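Local coordinates for acetyl-CoA hydrolase/transferase family protein (Porphyromonas gingivalis, PDB 2NVV) that probably transfers coenzyme A between an acyl-CoA and acetate, or hydrolyses acetyl-CoA, through a glutamyl-CoA thioester intermediate, and binds zinc, at residues I155-N160 and A204-V209; H449-P454 and D487-R492; R80-S85 and L103-L108. One frame throughout, in Å; residues are numbered along the deposited sequence.

Along the chain the three contacts follow one another without overlap: interaction 3 closes first, then interaction 1, then interaction 2. Interactions 1 and 3, centres about 24 Å apart, belong to the N-terminal family region and reach the same seven-stranded parallel sheet, interaction 1 pairing the outermost strand 206-212 with 154-160, interaction 3 lying at the C-terminal end of strand 77-81 and in the connection after 99-100. Interaction 2 has its centre about 57 Å from that of interaction 1, across the chain's centre, where residues 449-454 meet a loop near the C-terminus. Interaction 3, its centre about 9 Å from the centre of the chain, lies beside the predicted catalytic glutamate, whereas interaction 1 is plain sheet construction.

Interaction 1: I155-N160 and A204-V209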
loop_
_atom_site.group_PDB
_atom_site.type_symbol
_atom_site.label_atom_id
_atom_site.label_comp_id
_atom_site.label_asym_id
_atom_site.label_seq_id
_atom_site.Cartn_x
_atom_site.Cartn_y
_atom_site.Cartn_z
ATOM N N ILE A 155 28.842 -18.296 -4.892
ATOM C CA ILE A 155 27.618 -19.081 -5.008
ATOM C C ILE A 155 27.829 -20.558 -4.754
ATOM O O ILE A 155 28.770 -21.155 -5.268
ATOM C CB ILE A 155 27.000 -18.924 -6.408
ATOM C CG1 ILE A 155 26.669 -17.452 -6.664
ATOM C CG2 ILE A 155 25.757 -19.796 -6.536
ATOM C CD1 ILE A 155 26.200 -17.162 -8.065
ATOM N N ILE A 156 26.945 -21.142 -3.947
ATOM C CA ILE A 156 26.996 -22.565 -3.640
ATOM C C ILE A 156 25.787 -23.208 -4.303
ATOM O O ILE A 156 24.654 -22.982 -3.891
ATOM C CB ILE A 156 26.926 -22.830 -2.118
ATOM C CG1 ILE A 156 28.168 -22.253 -1.427
ATOM C CG2 ILE A 156 26.800 -24.323 -1.865
ATOM C CD1 ILE A 156 28.160 -22.421 0.084
ATOM N N VAL A 157 26.033 -24.001 -5.338
ATOM C CA VAL A 157 24.958 -24.670 -6.069
ATOM C C VAL A 157 24.644 -26.090 -5.585
ATOM O O VAL A 157 25.529 -26.850 -5.187
ATOM C CB VAL A 157 25.276 -24.738 -7.575
ATOM C CG1 VAL A 157 24.104 -25.360 -8.325
ATOM C CG2 VAL A 157 25.601 -23.341 -8.097
ATOM N N GLU A 158 23.366 -26.435 -5.643
ATOM C CA GLU A 158 22.868 -27.732 -5.217
ATOM C C GLU A 158 22.110 -28.323 -6.414
ATOM O O GLU A 158 21.022 -27.867 -6.739
ATOM C CB GLU A 158 21.937 -27.509 -4.032
ATOM C CG GLU A 158 21.758 -28.674 -3.102
ATOM C CD GLU A 158 21.105 -28.263 -1.789
ATOM O OE1 GLU A 158 21.794 -27.700 -0.906
ATOM O OE2 GLU A 158 19.889 -28.493 -1.650
ATOM N N LEU A 159 22.700 -29.325 -7.067
ATOM C CA LEU A 159 22.110 -29.965 -8.249
ATOM C C LEU A 159 21.176 -31.122 -7.886
ATOM O O LEU A 159 21.634 -32.239 -7.627
ATOM C CB LEU A 159 23.222 -30.495 -9.151
ATOM C CG LEU A 159 23.138 -30.325 -10.671
ATOM C CD1 LEU A 159 24.117 -31.286 -11.308
ATOM C CD2 LEU A 159 21.749 -30.598 -11.188
ATOM N N ASN A 160 19.870 -30.859 -7.898
ATOM C CA ASN A 160 18.874 -31.866 -7.537
ATOM C C ASN A 160 18.519 -32.860 -8.646
ATOM O O ASN A 160 18.122 -32.483 -9.739
ATOM C CB ASN A 160 17.598 -31.177 -7.059
ATOM C CG ASN A 160 16.767 -32.057 -6.161
ATOM O OD1 ASN A 160 16.758 -33.275 -6.309
ATOM N ND2 ASN A 160 16.053 -31.445 -5.225
ATOM N N ALA A 204 33.096 -18.346 -12.186
ATOM C CA ALA A 204 34.159 -18.191 -11.204
ATOM C C ALA A 204 33.591 -17.982 -9.796
ATOM O O ALA A 204 34.271 -18.235 -8.793
ATOM C CB ALA A 204 35.043 -17.013 -11.589
ATOM N N LYS A 205 32.344 -17.512 -9.724
ATOM C CA LYS A 205 31.684 -17.272 -8.442
ATOM C C LYS A 205 31.153 -18.552 -7.805
ATOM O O LYS A 205 30.844 -18.555 -6.612
ATOM C CB LYS A 205 30.520 -16.302 -8.615
ATOM C CG LYS A 205 30.917 -14.949 -9.130
ATOM C CD LYS A 205 29.705 -14.035 -9.278
ATOM C CE LYS A 205 29.048 -13.744 -7.939
ATOM N NZ LYS A 205 27.904 -12.797 -8.085
ATOM N N ILE A 206 31.027 -19.622 -8.594
ATOM C CA ILE A 206 30.528 -20.902 -8.084
ATOM C C ILE A 206 31.640 -21.617 -7.312
ATOM O O ILE A 206 32.517 -22.238 -7.909
ATOM C CB ILE A 206 30.078 -21.845 -9.226
ATOM C CG1 ILE A 206 29.270 -21.084 -10.278
ATOM C CG2 ILE A 206 29.251 -22.976 -8.657
ATOM C CD1 ILE A 206 27.992 -20.486 -9.771
ATOM N N VAL A 207 31.612 -21.538 -5.986
ATOM C CA VAL A 207 32.639 -22.192 -5.195
ATOM C C VAL A 207 32.473 -23.702 -5.170
ATOM O O VAL A 207 33.374 -24.422 -4.742
ATOM C CB VAL A 207 32.660 -21.669 -3.756
ATOM C CG1 VAL A 207 33.030 -20.201 -3.760
ATOM C CG2 VAL A 207 31.305 -21.883 -3.095
ATOM N N GLY A 208 31.325 -24.187 -5.638
ATOM C CA GLY A 208 31.089 -25.622 -5.660
ATOM C C GLY A 208 29.675 -26.054 -6.010
ATOM O O GLY A 208 28.711 -25.296 -5.840
ATOM N N VAL A 209 29.561 -27.286 -6.506
ATOM C CA VAL A 209 28.273 -27.871 -6.876
ATOM C C VAL A 209 28.057 -29.165 -6.108
ATOM O O VAL A 209 28.803 -30.131 -6.279
ATOM C CB VAL A 209 28.187 -28.192 -8.387
ATOM C CG1 VAL A 209 26.829 -28.803 -8.704
ATOM C CG2 VAL A 209 28.400 -26.921 -9.216
#
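I155 and I206 meet over one face of a parallel strand pair, where CD1 of I206 comes to 3.8 Å from CB of I155. The I206 side chain folds back to reach it: chi1 is -43° and chi2 -62°, and its other branch, CG2, packs 3.7 Å from CG2 of V157. V209 continues this row, its CG2 near CB of V157. I156, on the reverse face, sets CG1 3.6 Å from CG2 of V207.

The backbone pairing beneath is irregular. I155 pairs with I206 and V157 with V209, so V207 and G208 together stand against the single I156 and the register slips by one residue. The N-H of I155 gives a nearly straight bond of 2.7 Å to O of K205. O of I155 in turn accepts from N of V207 at 3.0 Å, a more bent bond, and is also approached by CA of I206. Further along, N of V157 donates to O of G208 at 3.0 Å.

Outside the pair, strand 122-127 flanks 154-160 on its other edge, and I155 and V157 touch I125 and V127. K205 sends NZ to O of C149, so its charged end is engaged away from the strands, while V207 and V209 reach F14 and F5.

An aliphatic row on the face of I155, I206, V157 and V209, with main-chain bonds along the strands, implies that this border of the Rossmann-like parallel sheet is joined by main-chain hydrogen bonds and hydrophobic burial, with no side-chain charge pairing across it.

Interaction 2: H449-P454 and D487-R492; sequences HPDYRP and DMRNVR
Y452 and R489 bring the two segments nearest, their CA atoms 6.9 Å apart. In 449-454 the chain turns into helix 453-459: N of Y452 bonds to O of H449, and Y452 occupies the N-cap position. N of D451 donates to ND1 of H449 at 2.9 Å, in the plane of the imidazole. Opposite it, 488-490 forms a short 3-10 turn.

The phenol of Y452 reaches over this second turn. CG of R489 comes within 3.6 Å of CZ of Y452, and CB of selenomethionine M488 within 3.6 Å of its CE2, both approaching the ring obliquely. Ring and guanidinium planes are 27° apart. The hydroxyl itself is hydrogen-bonded to O of G400.

Beyond the ring, R489 bends at chi2 (118°) and chi3 (122°), which carries its guanidinium between two aspartates. NH2 meets OD1 of D451 at 3.2 Å, near the guanidinium plane but on the anti side of the carboxylate; NE adds a weak bond to the same oxygen. NH1 reaches OD2 of D487 at 2.9 Å on the syn side. The guanidinium would probably help keep both carboxylates ionised, though one positive charge only partly offsets two negative ones.

The whole is a salt-bridge network joining the loop after helix 477-484 to the start of helix 453-459, with the side chain of Y452 about 8 Å from that of K398, a predicted CoA-binding residue. D487 also closes an Asx turn, its OD1, less certainly placed, accepting from N of R489.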
loop_
_atom_site.group_PDB
_atom_site.type_symbol
_atom_site.label_atom_id
_atom_site.label_comp_id
_atom_site.label_asym_id
_atom_site.label_seq_id
_atom_site.Cartn_x
_atom_site.Cartn_y
_atom_site.Cartn_z
ATOM N N HIS A 449 -20.212 -13.732 13.099
ATOM C CA HIS A 449 -20.975 -14.877 13.575
ATOM C C HIS A 449 -22.077 -14.373 14.508
ATOM O O HIS A 449 -21.834 -13.513 15.359
ATOM C CB HIS A 449 -20.038 -15.843 14.313
ATOM C CG HIS A 449 -20.714 -17.077 14.823
ATOM N ND1 HIS A 449 -21.737 -17.037 15.744
ATOM C CD2 HIS A 449 -20.501 -18.387 14.556
ATOM C CE1 HIS A 449 -22.122 -18.269 16.025
ATOM N NE2 HIS A 449 -21.387 -19.106 15.317
ATOM N N PRO A 450 -23.307 -14.903 14.361
ATOM C CA PRO A 450 -24.454 -14.501 15.188
ATOM C C PRO A 450 -24.134 -14.248 16.660
ATOM O O PRO A 450 -24.635 -13.281 17.241
ATOM C CB PRO A 450 -25.432 -15.646 14.981
ATOM C CG PRO A 450 -25.223 -15.949 13.517
ATOM C CD PRO A 450 -23.703 -15.962 13.411
ATOM N N ASP A 451 -23.307 -15.108 17.250
ATOM C CA ASP A 451 -22.910 -14.992 18.651
ATOM C C ASP A 451 -22.205 -13.689 19.005
ATOM O O ASP A 451 -22.101 -13.354 20.180
ATOM C CB ASP A 451 -21.981 -16.139 19.034
ATOM C CG ASP A 451 -22.720 -17.410 19.351
ATOM O OD1 ASP A 451 -22.053 -18.447 19.572
ATOM O OD2 ASP A 451 -23.967 -17.371 19.393
ATOM N N TYR A 452 -21.712 -12.960 18.006
ATOM C CA TYR A 452 -20.997 -11.710 18.272
ATOM C C TYR A 452 -21.626 -10.485 17.622
ATOM O O TYR A 452 -21.186 -9.363 17.850
ATOM C CB TYR A 452 -19.530 -11.827 17.808
ATOM C CG TYR A 452 -18.721 -12.856 18.568
ATOM C CD1 TYR A 452 -18.604 -14.169 18.109
ATOM C CD2 TYR A 452 -18.105 -12.522 19.776
ATOM C CE1 TYR A 452 -17.895 -15.122 18.840
ATOM C CE2 TYR A 452 -17.399 -13.459 20.509
ATOM C CZ TYR A 452 -17.295 -14.751 20.043
ATOM O OH TYR A 452 -16.588 -15.660 20.790
ATOM N N ARG A 453 -22.663 -10.686 16.819
ATOM C CA ARG A 453 -23.275 -9.558 16.147
ATOM C C ARG A 453 -23.895 -8.528 17.100
ATOM O O ARG A 453 -23.659 -7.330 16.953
ATOM C CB ARG A 453 -24.302 -10.065 15.121
ATOM C CG ARG A 453 -23.813 -11.309 14.400
ATOM C CD ARG A 453 -23.976 -11.266 12.884
ATOM N NE ARG A 453 -25.327 -11.599 12.451
ATOM C CZ ARG A 453 -25.625 -12.474 11.486
ATOM N NH1 ARG A 453 -24.671 -13.130 10.830
ATOM N NH2 ARG A 453 -26.893 -12.695 11.182
ATOM N N PRO A 454 -24.682 -8.966 18.090
ATOM C CA PRO A 454 -25.269 -7.966 18.988
ATOM C C PRO A 454 -24.268 -7.172 19.830
ATOM O O PRO A 454 -24.464 -5.983 20.122
ATOM C CB PRO A 454 -26.250 -8.790 19.831
ATOM C CG PRO A 454 -25.697 -10.161 19.780
ATOM C CD PRO A 454 -25.222 -10.308 18.366
ATOM N N ASP A 487 -13.140 -16.966 26.549
ATOM C CA ASP A 487 -14.327 -16.885 25.708
ATOM C C ASP A 487 -14.732 -15.420 25.523
ATOM O O ASP A 487 -15.173 -14.767 26.467
ATOM C CB ASP A 487 -15.484 -17.654 26.344
ATOM C CG ASP A 487 -16.657 -17.838 25.391
ATOM O OD1 ASP A 487 -16.951 -16.907 24.617
ATOM O OD2 ASP A 487 -17.289 -18.911 25.423
HETATM N N MSE A 488 -14.596 -14.912 24.303
HETATM C CA MSE A 488 -14.925 -13.523 24.030
HETATM C C MSE A 488 -16.397 -13.177 24.216
HETATM O O MSE A 488 -16.747 -12.010 24.357
HETATM C CB MSE A 488 -14.491 -13.153 22.607
HETATM C CG MSE A 488 -13.011 -13.366 22.318
HETATM SE SE MSE A 488 -12.507 -12.663 20.591
HETATM C CE MSE A 488 -10.582 -12.500 20.862
ATOM N N ARG A 489 -17.265 -14.182 24.211
ATOM C CA ARG A 489 -18.702 -13.928 24.368
ATOM C C ARG A 489 -19.034 -13.420 25.756
ATOM O O ARG A 489 -20.137 -12.935 25.986
ATOM C CB ARG A 489 -19.514 -15.194 24.110
ATOM C CG ARG A 489 -19.493 -15.704 22.672
ATOM C CD ARG A 489 -18.879 -17.079 22.656
ATOM N NE ARG A 489 -19.759 -18.081 22.086
ATOM C CZ ARG A 489 -19.616 -19.388 22.277
ATOM N NH1 ARG A 489 -18.627 -19.843 23.040
ATOM N NH2 ARG A 489 -20.439 -20.239 21.670
ATOM N N ASN A 490 -18.086 -13.557 26.683
ATOM C CA ASN A 490 -18.269 -13.098 28.058
ATOM C C ASN A 490 -18.120 -11.590 28.216
ATOM O O ASN A 490 -18.203 -11.063 29.332
ATOM C CB ASN A 490 -17.276 -13.789 28.983
ATOM C CG ASN A 490 -17.583 -15.235 29.154
ATOM O OD1 ASN A 490 -18.747 -15.609 29.319
ATOM N ND2 ASN A 490 -16.552 -16.072 29.123
ATOM N N VAL A 491 -17.906 -10.897 27.106
ATOM C CA VAL A 491 -17.731 -9.466 27.166
ATOM C C VAL A 491 -19.054 -8.763 27.416
ATOM O O VAL A 491 -20.101 -9.174 26.918
ATOM C CB VAL A 491 -17.103 -8.919 25.852
ATOM C CG1 VAL A 491 -17.190 -7.402 25.816
ATOM C CG2 VAL A 491 -15.650 -9.353 25.744
ATOM N N ARG A 492 -18.982 -7.705 28.212
ATOM C CA ARG A 492 -20.111 -6.849 28.550
ATOM C C ARG A 492 -19.450 -5.477 28.646
ATOM O O ARG A 492 -18.614 -5.235 29.519
ATOM C CB ARG A 492 -20.724 -7.264 29.888
ATOM C CG ARG A 492 -21.604 -8.505 29.792
ATOM C CD ARG A 492 -22.018 -8.994 31.173
ATOM N NE ARG A 492 -22.551 -7.921 32.012
ATOM C CZ ARG A 492 -22.807 -8.047 33.315
ATOM N NH1 ARG A 492 -23.291 -7.014 34.005
ATOM N NH2 ARG A 492 -22.572 -9.205 33.927
#

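Interaction 3: R80-S85 and L103-L108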
loop_
_atom_site.group_PDB
_atom_site.type_symbol
_atom_site.label_atom_id
_atom_site.label_comp_id
_atom_site.label_asym_id
_atom_site.label_seq_id
_atom_site.Cartn_x
_atom_site.Cartn_y
_atom_site.Cartn_z
ATOM N N ARG A 80 16.659 -12.232 9.973
ATOM C CA ARG A 80 15.890 -12.927 8.945
ATOM C C ARG A 80 14.872 -12.048 8.207
ATOM O O ARG A 80 14.201 -11.207 8.813
ATOM C CB ARG A 80 15.162 -14.106 9.599
ATOM C CG ARG A 80 14.288 -14.921 8.675
ATOM C CD ARG A 80 15.109 -15.887 7.849
ATOM N NE ARG A 80 14.239 -16.799 7.111
ATOM C CZ ARG A 80 13.441 -16.435 6.116
ATOM N NH1 ARG A 80 12.672 -17.335 5.513
ATOM N NH2 ARG A 80 13.426 -15.178 5.715
ATOM N N THR A 81 14.763 -12.267 6.896
ATOM C CA THR A 81 13.827 -11.544 6.029
ATOM C C THR A 81 13.560 -12.393 4.789
ATOM O O THR A 81 14.411 -13.176 4.369
ATOM C CB THR A 81 14.383 -10.204 5.523
ATOM O OG1 THR A 81 15.565 -9.862 6.247
ATOM C CG2 THR A 81 13.356 -9.110 5.696
ATOM N N PRO A 82 12.399 -12.205 4.148
ATOM C CA PRO A 82 11.352 -11.257 4.517
ATOM C C PRO A 82 10.079 -11.937 5.034
ATOM O O PRO A 82 9.186 -11.277 5.576
ATOM C CB PRO A 82 11.124 -10.521 3.212
ATOM C CG PRO A 82 11.170 -11.656 2.218
ATOM C CD PRO A 82 12.268 -12.587 2.729
ATOM N N TYR A 83 10.012 -13.257 4.873
ATOM C CA TYR A 83 8.861 -14.041 5.290
ATOM C C TYR A 83 9.349 -15.407 5.758
ATOM O O TYR A 83 10.278 -15.970 5.173
ATOM C CB TYR A 83 7.913 -14.225 4.099
ATOM C CG TYR A 83 6.630 -14.981 4.381
ATOM C CD1 TYR A 83 5.448 -14.305 4.689
ATOM C CD2 TYR A 83 6.585 -16.373 4.311
ATOM C CE1 TYR A 83 4.253 -14.997 4.913
ATOM C CE2 TYR A 83 5.407 -17.069 4.537
ATOM C CZ TYR A 83 4.245 -16.381 4.833
ATOM O OH TYR A 83 3.065 -17.070 5.034
ATOM N N GLN A 84 8.738 -15.933 6.820
ATOM C CA GLN A 84 9.093 -17.255 7.317
ATOM C C GLN A 84 7.826 -18.002 7.687
ATOM O O GLN A 84 6.751 -17.412 7.801
ATOM C CB GLN A 84 10.047 -17.187 8.528
ATOM C CG GLN A 84 9.537 -16.473 9.778
ATOM C CD GLN A 84 8.468 -17.249 10.526
ATOM O OE1 GLN A 84 8.596 -18.468 10.747
ATOM N NE2 GLN A 84 7.412 -16.545 10.942
ATOM N N SER A 85 7.959 -19.310 7.859
ATOM C CA SER A 85 6.831 -20.152 8.194
ATOM C C SER A 85 7.265 -21.470 8.858
ATOM O O SER A 85 6.737 -22.532 8.556
ATOM C CB SER A 85 6.034 -20.423 6.920
ATOM O OG SER A 85 4.994 -21.336 7.182
ATOM N N LEU A 103 8.684 -8.096 5.162
ATOM C CA LEU A 103 8.541 -7.032 4.175
ATOM C C LEU A 103 7.558 -7.404 3.094
ATOM O O LEU A 103 7.160 -8.553 2.987
ATOM C CB LEU A 103 9.898 -6.764 3.520
ATOM C CG LEU A 103 11.107 -6.544 4.421
ATOM C CD1 LEU A 103 12.375 -6.682 3.599
ATOM C CD2 LEU A 103 11.012 -5.180 5.078
ATOM N N HIS A 104 7.155 -6.416 2.305
ATOM C CA HIS A 104 6.271 -6.668 1.176
ATOM C C HIS A 104 7.221 -7.431 0.256
ATOM O O HIS A 104 8.289 -6.926 -0.096
ATOM C CB HIS A 104 5.824 -5.354 0.520
ATOM C CG HIS A 104 4.916 -4.528 1.376
ATOM N ND1 HIS A 104 3.715 -5.002 1.864
ATOM C CD2 HIS A 104 5.024 -3.251 1.818
ATOM C CE1 HIS A 104 3.125 -4.052 2.569
ATOM N NE2 HIS A 104 3.899 -2.980 2.556
ATOM N N LEU A 105 6.843 -8.647 -0.118
ATOM C CA LEU A 105 7.705 -9.486 -0.943
ATOM C C LEU A 105 8.243 -8.871 -2.232
ATOM O O LEU A 105 9.407 -9.051 -2.570
ATOM C CB LEU A 105 6.994 -10.810 -1.244
ATOM C CG LEU A 105 6.629 -11.619 0.003
ATOM C CD1 LEU A 105 6.152 -13.001 -0.412
ATOM C CD2 LEU A 105 7.835 -11.721 0.941
ATOM N N SER A 106 7.419 -8.125 -2.948
ATOM C CA SER A 106 7.872 -7.534 -4.208
ATOM C C SER A 106 9.000 -6.511 -4.079
ATOM O O SER A 106 9.624 -6.154 -5.075
ATOM C CB SER A 106 6.699 -6.857 -4.926
ATOM O OG SER A 106 6.365 -5.630 -4.305
ATOM N N THR A 107 9.272 -6.042 -2.863
ATOM C CA THR A 107 10.292 -5.011 -2.668
ATOM C C THR A 107 11.699 -5.419 -2.259
ATOM O O THR A 107 12.613 -4.610 -2.395
ATOM C CB THR A 107 9.819 -3.961 -1.647
ATOM O OG1 THR A 107 9.758 -4.551 -0.343
ATOM C CG2 THR A 107 8.437 -3.459 -2.003
ATOM N N LEU A 108 11.885 -6.647 -1.770
ATOM C CA LEU A 108 13.208 -7.101 -1.312
ATOM C C LEU A 108 14.332 -7.087 -2.353
ATOM O O LEU A 108 15.461 -6.685 -2.057
ATOM C CB LEU A 108 13.110 -8.504 -0.700
ATOM C CG LEU A 108 14.424 -9.084 -0.153
ATOM C CD1 LEU A 108 14.994 -8.179 0.919
ATOM C CD2 LEU A 108 14.176 -10.459 0.413
HETATM O O HOH W 1 6.666 -10.811 4.231
#
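P82 is the wedge of this contact, its ring pushed among three leucines. CG of P82 lies 3.6 Å from CD2 of L105, and its CD is 3.7 Å from CD2 of L108, both leucines crossing the ring at about a right angle. L103 covers another side, with its CB 4.0 Å from CB of P82, while its CD1 packs against CG2 of T81. The CG of L108 stands opposite its own backbone N (chi1 -179°), which sends the branched end toward the proline. CB of Y83 adds a further touch on CD2 of L105.

A cis peptide precedes P82, turning the chain just where strand 77-81 of the parallel sheet ends; L103 and L105 come from the connection after strand 99-100, L108 from the first turn of helix 108-113. Loops at the C-terminal ends of the strands commonly build the active site in parallel alpha/beta folds, and here L105 touches E284, the predicted thioester-forming glutamate, and Y83 touches N374, a predicted CoA ligand.

Outward from the leucines, N of L103 donates to O of P82 at 3.2 Å, although the position of that oxygen is less certain. A water, at the edge of the Y83 ring and in its plane, donates to O of P82 (2.9 Å) and O of L103 (2.6 Å). At the far margin, O of S106 meets R343 of the second subunit.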